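PDB 5DA1: endoribonuclease from Porcine reproductive and respiratory syndrome virus, which acts, in a dimerization-dependent way, as an endoribonuclease, probably cutting uridine-rich RNA, and as a beta interferon antagonist. Local coordinates for residues 175-180 against 217-222. Residues are numbered along the deposited sequence; the frame is centred on the assembly and turned at random.
Sequences VCTLTD and TAYFQL
Thr177 meets Tyr219 and Phe220 where strand 171-178 passes the outer strand 217-221. The two backbones come nearest at Thr177 and Phe220, whose CA atoms are 6.5 Å apart. Thr177 points its CB at the other strand. Its methyl CG2 lies 3.6 Å from CB of Tyr219. Its hydroxyl is weakly hydrogen-bonded to the backbone carbonyl of Phe220, with Thr177 OG1 3.4 Å from Phe220 O. It is a side-chain bond to a main-chain acceptor. The placing of the two Thr177 branches about that carbonyl is doubtful, so the bond is best read with caution. The Tyr219 ring itself leads away from Thr177, because CG sits between the backbone N and the carbonyl carbon (chi1 61°). Its side chain comes close to that of His144, a predicted active-site residue. Thr177 O accepts a hydrogen bond from His144 ND1, so both strands border this histidine.

Two residues on, Thr179 faces the same way. Its methyl CG2 approaches the Phe220 ring obliquely and stops 3.6 Å from CD2. The buried Phe220 side chain also touches Val208 and Leu210 of strand 206-213, and Leu186. Thr179 and Phe220 cross at about a right angle, and this part of the contact is apolar.

Each strand has its backbone partner elsewhere: 171-178 pairs with 161-167, and 217-221 with 206-213. The contact thus joins two antiparallel sheets through side-chain packing and one weak side-chain-to-backbone bond, in the two-sheet architecture of the EndoU-type endoribonuclease domain, beside His144, one of its predicted catalytic histidines.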
# COMPACT_ATOMS: atom_id res chain seq x y z
N VAL A 175 -4.39 -10.68 -0.76
CA VAL A 175 -3.43 -10.74 -1.80
C VAL A 175 -4.07 -10.34 -3.09
O VAL A 175 -5.06 -10.92 -3.53
CB VAL A 175 -2.77 -12.13 -1.92
CG1 VAL A 175 -1.81 -12.16 -3.12
CG2 VAL A 175 -2.01 -12.48 -0.62
N CYS A 176 -3.48 -9.34 -3.71
CA CYS A 176 -3.98 -8.85 -4.98
C CYS A 176 -2.82 -8.25 -5.73
O CYS A 176 -1.96 -7.54 -5.19
CB CYS A 176 -5.11 -7.86 -4.78
SG CYS A 176 -5.76 -7.12 -6.27
N THR A 177 -2.82 -8.53 -7.01
CA THR A 177 -1.63 -8.50 -7.78
C THR A 177 -1.95 -7.46 -8.80
O THR A 177 -3.08 -7.42 -9.32
CB THR A 177 -1.43 -9.90 -8.35
OG1 THR A 177 -0.07 -10.29 -8.22
CG2 THR A 177 -1.96 -10.05 -9.77
N LEU A 178 -1.00 -6.59 -9.08
CA LEU A 178 -1.35 -5.38 -9.78
C LEU A 178 -0.19 -4.86 -10.62
O LEU A 178 0.97 -5.04 -10.25
CB LEU A 178 -1.77 -4.37 -8.71
CG LEU A 178 -1.84 -2.87 -8.90
CD1 LEU A 178 -2.73 -2.41 -7.81
CD2 LEU A 178 -0.48 -2.25 -8.74
N THR A 179 -0.50 -4.21 -11.72
CA THR A 179 0.48 -3.53 -12.54
C THR A 179 -0.13 -2.27 -13.12
O THR A 179 -1.31 -2.01 -12.97
CB THR A 179 0.97 -4.38 -13.74
OG1 THR A 179 -0.02 -4.35 -14.76
CG2 THR A 179 1.25 -5.81 -13.37
N ASP A 180 0.67 -1.50 -13.84
CA ASP A 180 0.15 -0.30 -14.48
C ASP A 180 0.31 -0.31 -16.00
O ASP A 180 0.31 0.77 -16.61
CB ASP A 180 0.78 0.96 -13.87
CG ASP A 180 2.27 1.12 -14.20
OD1 ASP A 180 2.82 0.38 -15.03
OD2 ASP A 180 2.90 2.03 -13.64
N THR A 217 -11.74 -13.19 -15.34
CA THR A 217 -10.67 -12.41 -14.70
C THR A 217 -9.30 -12.65 -15.35
O THR A 217 -9.18 -13.44 -16.28
CB THR A 217 -10.65 -12.63 -13.16
OG1 THR A 217 -9.87 -11.60 -12.53
CG2 THR A 217 -10.10 -14.03 -12.78
N ALA A 218 -8.28 -11.95 -14.86
CA ALA A 218 -6.97 -11.97 -15.49
C ALA A 218 -5.99 -11.26 -14.60
O ALA A 218 -6.20 -10.12 -14.22
CB ALA A 218 -6.99 -11.30 -16.87
N TYR A 219 -4.91 -11.94 -14.27
CA TYR A 219 -3.97 -11.38 -13.36
C TYR A 219 -2.59 -11.93 -13.59
O TYR A 219 -2.41 -13.04 -14.06
CB TYR A 219 -4.43 -11.63 -11.93
CG TYR A 219 -4.55 -13.09 -11.56
CD1 TYR A 219 -3.45 -13.82 -11.19
CD2 TYR A 219 -5.79 -13.71 -11.53
CE1 TYR A 219 -3.57 -15.14 -10.83
CE2 TYR A 219 -5.93 -15.03 -11.19
CZ TYR A 219 -4.83 -15.75 -10.84
OH TYR A 219 -4.97 -17.08 -10.48
N PHE A 220 -1.60 -11.10 -13.29
CA PHE A 220 -0.21 -11.42 -13.43
C PHE A 220 0.28 -12.12 -12.19
O PHE A 220 -0.36 -12.07 -11.15
CB PHE A 220 0.60 -10.14 -13.65
CG PHE A 220 0.67 -9.71 -15.07
CD1 PHE A 220 1.28 -10.53 -16.02
CD2 PHE A 220 0.12 -8.52 -15.47
CE1 PHE A 220 1.35 -10.15 -17.34
CE2 PHE A 220 0.18 -8.12 -16.81
CZ PHE A 220 0.79 -8.93 -17.74
N GLN A 221 1.41 -12.79 -12.31
CA GLN A 221 2.05 -13.36 -11.15
C GLN A 221 3.51 -13.67 -11.42
O GLN A 221 3.86 -13.99 -12.56
CB GLN A 221 1.33 -14.61 -10.74
CG GLN A 221 1.40 -14.89 -9.30
CD GLN A 221 0.47 -16.00 -8.96
OE1 GLN A 221 -0.74 -15.78 -8.85
NE2 GLN A 221 1.02 -17.22 -8.82
N LEU A 222 4.34 -13.58 -10.38
CA LEU A 222 5.76 -13.91 -10.44
C LEU A 222 6.03 -15.42 -10.38
O LEU A 222 5.20 -16.19 -9.87
CB LEU A 222 6.51 -13.27 -9.27
CG LEU A 222 6.61 -11.76 -9.17
CD1 LEU A 222 7.31 -11.36 -7.86
CD2 LEU A 222 7.32 -11.20 -10.40